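Local coordinates for cobalamin biosynthesis protein CobN (Mycobacterium tuberculosis, PDB 7C6O), which forms the large, catalytic subunit of cobaltochelatase, which probably inserts cobalt into the corrin ring during cobalamin biosynthesis, at residues P734-A739 with A784-V789; W772-A777 with F792-V797. One frame throughout, in Å; residues are numbered along the deposited sequence.

Interaction 1: P734-A739 with A784-V789; sequences PGLRQA and ADAAAV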
ATOM      1  N   PRO A 734       4.040  16.986  23.245  1.00 27.26           N
ATOM      2  CA  PRO A 734       4.457  15.705  23.820  1.00 25.60           C
ATOM      3  C   PRO A 734       3.244  14.819  24.080  1.00 22.03           C
ATOM      4  O   PRO A 734       2.097  15.217  23.884  1.00 22.78           O
ATOM      5  CB  PRO A 734       5.131  16.124  25.127  1.00 28.32           C
ATOM      6  CG  PRO A 734       4.360  17.335  25.545  1.00 27.01           C
ATOM      7  CD  PRO A 734       3.958  18.046  24.267  1.00 27.35           C
ATOM      8  N   GLY A 735       3.518  13.597  24.528  1.00 20.90           N
ATOM      9  CA  GLY A 735       2.454  12.752  25.029  1.00 20.40           C
ATOM     10  C   GLY A 735       1.838  13.335  26.287  1.00 22.03           C
ATOM     11  O   GLY A 735       2.485  14.054  27.049  1.00 25.63           O
ATOM     12  N   LEU A 736       0.558  13.025  26.500  1.00 22.49           N
ATOM     13  CA  LEU A 736      -0.150  13.570  27.654  1.00 23.45           C
ATOM     14  C   LEU A 736       0.496  13.115  28.958  1.00 26.17           C
ATOM     15  O   LEU A 736       0.704  13.919  29.874  1.00 24.84           O
ATOM     16  CB  LEU A 736      -1.619  13.153  27.614  1.00 25.96           C
ATOM     17  CG  LEU A 736      -2.677  14.163  28.074  1.00 28.88           C
ATOM     18  CD1 LEU A 736      -3.867  13.422  28.639  1.00 25.55           C
ATOM     19  CD2 LEU A 736      -2.146  15.184  29.076  1.00 27.98           C
ATOM     20  N   ARG A 737       0.820  11.825  29.061  1.00 22.69           N
ATOM     21  CA  ARG A 737       1.443  11.327  30.283  1.00 23.35           C
ATOM     22  C   ARG A 737       2.902  11.757  30.381  1.00 25.59           C
ATOM     23  O   ARG A 737       3.441  11.860  31.488  1.00 27.46           O
ATOM     24  CB  ARG A 737       1.310   9.804  30.353  1.00 21.88           C
ATOM     25  CG  ARG A 737      -0.131   9.328  30.199  1.00 22.42           C
ATOM     26  CD  ARG A 737      -0.313   7.862  30.577  1.00 20.47           C
ATOM     27  NE  ARG A 737       0.629   6.981  29.893  1.00 21.21           N
ATOM     28  CZ  ARG A 737       0.509   5.658  29.840  1.00 20.65           C
ATOM     29  NH1 ARG A 737      -0.524   5.055  30.419  1.00 20.13           N
ATOM     30  NH2 ARG A 737       1.420   4.935  29.203  1.00 20.13           N
ATOM     31  N   GLN A 738       3.551  12.016  29.242  1.00 26.89           N
ATOM     32  CA  GLN A 738       4.877  12.627  29.265  1.00 28.75           C
ATOM     33  C   GLN A 738       4.822  14.019  29.882  1.00 29.10           C
ATOM     34  O   GLN A 738       5.617  14.353  30.768  1.00 29.08           O
ATOM     35  CB  GLN A 738       5.452  12.695  27.851  1.00 32.81           C
ATOM     36  CG  GLN A 738       6.133  11.426  27.378  1.00 35.60           C
ATOM     37  CD  GLN A 738       6.670  11.553  25.965  1.00 38.78           C
ATOM     38  OE1 GLN A 738       6.253  12.433  25.208  1.00 38.83           O
ATOM     39  NE2 GLN A 738       7.602  10.677  25.602  1.00 39.34           N
ATOM     40  N   ALA A 739       3.883  14.848  29.416  1.00 29.07           N
ATOM     41  CA  ALA A 739       3.704  16.176  29.989  1.00 30.97           C
ATOM     42  C   ALA A 739       3.312  16.114  31.458  1.00 32.15           C
ATOM     43  O   ALA A 739       3.485  17.104  32.177  1.00 34.13           O
ATOM     44  CB  ALA A 739       2.650  16.954  29.200  1.00 30.91           C
ATOM     45  N   ALA A 784       1.820  23.663  32.177  1.00 40.66           N
ATOM     46  CA  ALA A 784       1.817  24.314  30.870  1.00 39.27           C
ATOM     47  C   ALA A 784       1.904  23.294  29.742  1.00 37.74           C
ATOM     48  O   ALA A 784       1.207  23.420  28.729  1.00 36.41           O
ATOM     49  CB  ALA A 784       2.969  25.313  30.777  1.00 36.92           C
ATOM     50  N   ASP A 785       2.755  22.279  29.900  1.00 38.19           N
ATOM     51  CA  ASP A 785       2.883  21.254  28.868  1.00 37.36           C
ATOM     52  C   ASP A 785       1.588  20.464  28.719  1.00 33.58           C
ATOM     53  O   ASP A 785       1.126  20.213  27.599  1.00 30.75           O
ATOM     54  CB  ASP A 785       4.051  20.324  29.196  1.00 40.93           C
ATOM     55  CG  ASP A 785       5.398  20.978  28.966  1.00 46.18           C
ATOM     56  OD1 ASP A 785       5.528  21.737  27.983  1.00 48.55           O
ATOM     57  OD2 ASP A 785       6.325  20.735  29.767  1.00 46.96           O
ATOM     58  N   ALA A 786       0.986  20.067  29.841  1.00 31.48           N
ATOM     59  CA  ALA A 786      -0.270  19.324  29.778  1.00 31.99           C
ATOM     60  C   ALA A 786      -1.380  20.167  29.166  1.00 32.72           C
ATOM     61  O   ALA A 786      -2.216  19.653  28.415  1.00 31.93           O
ATOM     62  CB  ALA A 786      -0.669  18.842  31.173  1.00 32.43           C
ATOM     63  N   ALA A 787      -1.403  21.468  29.470  1.00 30.21           N
ATOM     64  CA  ALA A 787      -2.414  22.338  28.880  1.00 30.20           C
ATOM     65  C   ALA A 787      -2.231  22.463  27.373  1.00 29.36           C
ATOM     66  O   ALA A 787      -3.220  22.561  26.635  1.00 31.35           O
ATOM     67  CB  ALA A 787      -2.376  23.715  29.543  1.00 28.66           C
ATOM     68  N   ALA A 788      -0.984  22.454  26.898  1.00 27.98           N
ATOM     69  CA  ALA A 788      -0.744  22.510  25.460  1.00 29.09           C
ATOM     70  C   ALA A 788      -1.243  21.245  24.770  1.00 27.79           C
ATOM     71  O   ALA A 788      -1.736  21.303  23.637  1.00 25.26           O
ATOM     72  CB  ALA A 788       0.742  22.725  25.180  1.00 30.29           C
ATOM     73  N   VAL A 789      -1.125  20.095  25.436  1.00 27.96           N
ATOM     74  CA  VAL A 789      -1.632  18.849  24.867  1.00 25.93           C
ATOM     75  C   VAL A 789      -3.155  18.866  24.825  1.00 24.32           C
ATOM     76  O   VAL A 789      -3.768  18.494  23.817  1.00 23.63           O
ATOM     77  CB  VAL A 789      -1.104  17.641  25.661  1.00 25.50           C
ATOM     78  CG1 VAL A 789      -1.721  16.349  25.136  1.00 22.53           C
ATOM     79  CG2 VAL A 789       0.413  17.579  25.584  1.00 24.22           C
TER
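V789 sends the two methyls of its forked side chain to different neighbours on P734-A739, a compact example of how a beta-branched residue can join two backbone segments without a single hydrogen bond between them. From CB, which points at the other segment, CG1 runs anti to the backbone N (chi1 175°) and comes up against the branch point of L736, 3.8 Å from L736 CG. L736 CB and CD2 flank the same methyl. The second tip, CG2, stands anti to the carbonyl carbon and reaches the bend where the chain enters helix 736-739. There it lies 3.4 Å from P734 O and 3.8 Å from the ring carbon P734 CD, so one methyl meets both the carbonyl oxygen and the CG and CD ring carbons of the same proline.

One turn before V789, D785 and A786 are met by the methyl of A739. Its CB sits 3.6 Å from D785 CB and equally close to A786 N, and the backbones draw together to 5.1 Å between the CA atoms of A739 and A786. That amide is satisfied elsewhere, by the OD1 of N783, whose ND2 makes a weak bond to A739 O; N783 thus touches both partners of the contact. Q738 bonds to the bend on its own side, its OE1 accepting from G735 N at 3.0 Å, with the donor tilted 28° from the carbonyl plane.

Beyond the two segments, L736 and V789 both touch L721 of helix 710-722, and L736 also A760 and V764 of helix 750-769. A739 and A786 make the close approach, and D785, A786 and V789, within about one turn on helix 784-801, form the kind of face by which helices pack in an all-helical region, here against a short helix and the loop before it.

Interaction 2: W772-A777 with F792-V797; sequences WDPSAA and FAATEV
A794 presses its methyl between W772 O and the ring of P774; these three residues bury most of the surface here. The methyl CB lies 3.2 Å from W772 O, 3.7 Å from P774 CA and 3.9 Å from P774 CG, so it is met by a carbonyl and by the proline ring together. W772 meets that methyl chiefly through its backbone. Its conformation is left-handed (phi 57°), and its side chain touches I798 further along the same helix 784-801, V717 of helix 710-722, and V764 and L767 of helix 750-769. A water donates to W772 O and to A794 O, at 2.7 Å from each, bridging the two backbones where no direct bond exists.

P774 sits within an Asx turn that leads into helix 776-780. D773 OD1 accepts from S775 N at 3.1 Å, a capping bond, and also from S775 OG, both donors coming from the same face of its carboxylate and well above its plane; a type I turn from D773 to A776 runs through the same residues. On the facing helix 784-801, a wider pi-type turn spans residues 793 to 797. T795 borders the proline at 4.1 Å from P774 CB to T795 OG1, its hydroxyl turned back along the helix to bond with R791 O.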
ATOM      1  N   TRP A 772     -15.120  19.971  24.789  1.00 31.65           N
ATOM      2  CA  TRP A 772     -13.804  20.096  24.160  1.00 30.78           C
ATOM      3  C   TRP A 772     -13.461  21.557  23.872  1.00 32.53           C
ATOM      4  O   TRP A 772     -12.963  21.901  22.796  1.00 30.98           O
ATOM      5  CB  TRP A 772     -13.721  19.247  22.890  1.00 26.69           C
ATOM      6  CG  TRP A 772     -14.055  17.804  23.131  1.00 25.92           C
ATOM      7  CD1 TRP A 772     -15.240  17.181  22.865  1.00 25.57           C
ATOM      8  CD2 TRP A 772     -13.196  16.806  23.697  1.00 26.69           C
ATOM      9  NE1 TRP A 772     -15.169  15.855  23.221  1.00 25.16           N
ATOM     10  CE2 TRP A 772     -13.925  15.601  23.738  1.00 23.51           C
ATOM     11  CE3 TRP A 772     -11.879  16.815  24.170  1.00 27.51           C
ATOM     12  CZ2 TRP A 772     -13.382  14.416  24.229  1.00 23.76           C
ATOM     13  CZ3 TRP A 772     -11.342  15.637  24.658  1.00 25.23           C
ATOM     14  CH2 TRP A 772     -12.093  14.455  24.685  1.00 23.03           C
ATOM     15  N   ASP A 773     -13.723  22.420  24.845  1.00 35.24           N
ATOM     16  CA  ASP A 773     -13.428  23.841  24.713  1.00 31.58           C
ATOM     17  C   ASP A 773     -11.923  24.065  24.803  1.00 31.00           C
ATOM     18  O   ASP A 773     -11.323  23.744  25.837  1.00 32.87           O
ATOM     19  CB  ASP A 773     -14.155  24.623  25.804  1.00 34.57           C
ATOM     20  CG  ASP A 773     -14.196  26.118  25.534  1.00 39.55           C
ATOM     21  OD1 ASP A 773     -13.279  26.641  24.866  1.00 39.68           O
ATOM     22  OD2 ASP A 773     -15.152  26.776  25.999  1.00 41.73           O
ATOM     23  N   PRO A 774     -11.278  24.607  23.765  1.00 31.96           N
ATOM     24  CA  PRO A 774      -9.820  24.806  23.834  1.00 34.98           C
ATOM     25  C   PRO A 774      -9.388  25.740  24.949  1.00 40.43           C
ATOM     26  O   PRO A 774      -8.315  25.538  25.532  1.00 41.90           O
ATOM     27  CB  PRO A 774      -9.479  25.389  22.454  1.00 34.77           C
ATOM     28  CG  PRO A 774     -10.633  25.022  21.578  1.00 36.90           C
ATOM     29  CD  PRO A 774     -11.835  25.025  22.468  1.00 33.49           C
ATOM     30  N   SER A 775     -10.189  26.761  25.262  1.00 42.21           N
ATOM     31  CA  SER A 775      -9.826  27.699  26.318  1.00 45.94           C
ATOM     32  C   SER A 775      -9.867  27.060  27.698  1.00 46.00           C
ATOM     33  O   SER A 775      -9.237  27.577  28.626  1.00 48.22           O
ATOM     34  CB  SER A 775     -10.753  28.914  26.286  1.00 48.56           C
ATOM     35  OG  SER A 775     -12.086  28.543  26.599  1.00 51.20           O
ATOM     36  N   ALA A 776     -10.591  25.953  27.855  1.00 43.91           N
ATOM     37  CA  ALA A 776     -10.667  25.285  29.145  1.00 44.73           C
ATOM     38  C   ALA A 776      -9.362  24.608  29.542  1.00 46.86           C
ATOM     39  O   ALA A 776      -9.227  24.204  30.700  1.00 47.57           O
ATOM     40  CB  ALA A 776     -11.799  24.256  29.135  1.00 44.62           C
ATOM     41  N   ALA A 777      -8.401  24.487  28.622  1.00 47.06           N
ATOM     42  CA  ALA A 777      -7.178  23.743  28.912  1.00 46.65           C
ATOM     43  C   ALA A 777      -6.387  24.397  30.039  1.00 46.81           C
ATOM     44  O   ALA A 777      -6.068  23.755  31.046  1.00 44.96           O
ATOM     45  CB  ALA A 777      -6.326  23.624  27.647  1.00 45.39           C
ATOM     46  N   PHE A 792      -4.217  20.956  22.033  1.00 23.78           N
ATOM     47  CA  PHE A 792      -4.053  20.216  20.785  1.00 23.23           C
ATOM     48  C   PHE A 792      -5.199  19.236  20.574  1.00 22.14           C
ATOM     49  O   PHE A 792      -5.696  19.082  19.453  1.00 26.17           O
ATOM     50  CB  PHE A 792      -2.710  19.485  20.793  1.00 23.52           C
ATOM     51  CG  PHE A 792      -2.484  18.604  19.595  1.00 25.53           C
ATOM     52  CD1 PHE A 792      -2.158  19.150  18.366  1.00 24.75           C
ATOM     53  CD2 PHE A 792      -2.579  17.225  19.706  1.00 25.81           C
ATOM     54  CE1 PHE A 792      -1.942  18.339  17.265  1.00 24.73           C
ATOM     55  CE2 PHE A 792      -2.364  16.409  18.611  1.00 22.33           C
ATOM     56  CZ  PHE A 792      -2.044  16.967  17.389  1.00 22.83           C
ATOM     57  N   ALA A 793      -5.638  18.570  21.644  1.00 22.65           N
ATOM     58  CA  ALA A 793      -6.769  17.655  21.533  1.00 24.23           C
ATOM     59  C   ALA A 793      -8.030  18.388  21.095  1.00 26.16           C
ATOM     60  O   ALA A 793      -8.780  17.897  20.242  1.00 26.75           O
ATOM     61  CB  ALA A 793      -7.000  16.942  22.864  1.00 26.06           C
ATOM     62  N   ALA A 794      -8.278  19.569  21.663  1.00 25.29           N
ATOM     63  CA  ALA A 794      -9.501  20.293  21.343  1.00 27.75           C
ATOM     64  C   ALA A 794      -9.427  20.952  19.972  1.00 25.75           C
ATOM     65  O   ALA A 794     -10.445  21.048  19.278  1.00 28.92           O
ATOM     66  CB  ALA A 794      -9.791  21.338  22.422  1.00 26.98           C
ATOM     67  N   THR A 795      -8.242  21.398  19.560  1.00 25.82           N
ATOM     68  CA  THR A 795      -8.086  22.121  18.304  1.00 27.08           C
ATOM     69  C   THR A 795      -7.942  21.196  17.100  1.00 25.14           C
ATOM     70  O   THR A 795      -8.498  21.483  16.033  1.00 25.15           O
ATOM     71  CB  THR A 795      -6.870  23.051  18.386  1.00 29.05           C
ATOM     72  OG1 THR A 795      -7.044  23.971  19.472  1.00 34.54           O
ATOM     73  CG2 THR A 795      -6.711  23.833  17.097  1.00 31.22           C
ATOM     74  N   GLU A 796      -7.217  20.087  17.243  1.00 23.40           N
ATOM     75  CA  GLU A 796      -6.921  19.212  16.117  1.00 23.11           C
ATOM     76  C   GLU A 796      -7.576  17.843  16.221  1.00 23.92           C
ATOM     77  O   GLU A 796      -8.265  17.424  15.289  1.00 21.79           O
ATOM     78  CB  GLU A 796      -5.401  19.047  15.966  1.00 22.96           C
ATOM     79  CG  GLU A 796      -4.668  20.330  15.635  1.00 24.44           C
ATOM     80  CD  GLU A 796      -4.986  20.846  14.244  1.00 27.39           C
ATOM     81  OE1 GLU A 796      -5.510  20.066  13.415  1.00 26.28           O
ATOM     82  OE2 GLU A 796      -4.707  22.036  13.977  1.00 28.67           O
ATOM     83  N   VAL A 797      -7.377  17.131  17.334  1.00 23.57           N
ATOM     84  CA  VAL A 797      -7.841  15.747  17.428  1.00 20.87           C
ATOM     85  C   VAL A 797      -9.359  15.677  17.301  1.00 20.03           C
ATOM     86  O   VAL A 797      -9.897  14.950  16.458  1.00 20.37           O
ATOM     87  CB  VAL A 797      -7.359  15.107  18.742  1.00 18.62           C
ATOM     88  CG1 VAL A 797      -7.832  13.662  18.829  1.00 19.39           C
ATOM     89  CG2 VAL A 797      -5.845  15.192  18.854  1.00 21.03           C
TER
HETATM   90  O   HOH W   1     -12.938  21.303  20.179  1.00 34.71           O

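Interactions 1 and 2 lie about 12 Å apart, centre to centre, and about two turns apart along helix 784-801, with no sheet involved. Their segments alternate along the chain: 734-739, 772-777, 784-789, 792-797. The earlier two therefore both come back to one later helix, and they meet it at different levels. The contacts also touch each other, A787 O lying 3.4 Å from A777 CB. Helices 710-722 and 750-769 contribute to both surroundings, L721 meeting L736, V789 and A793, and V764 meeting L736 and W772. Together they tie helix 784-801 into a helical region, with the centre of each contact about 33 Å from the centre of the chain.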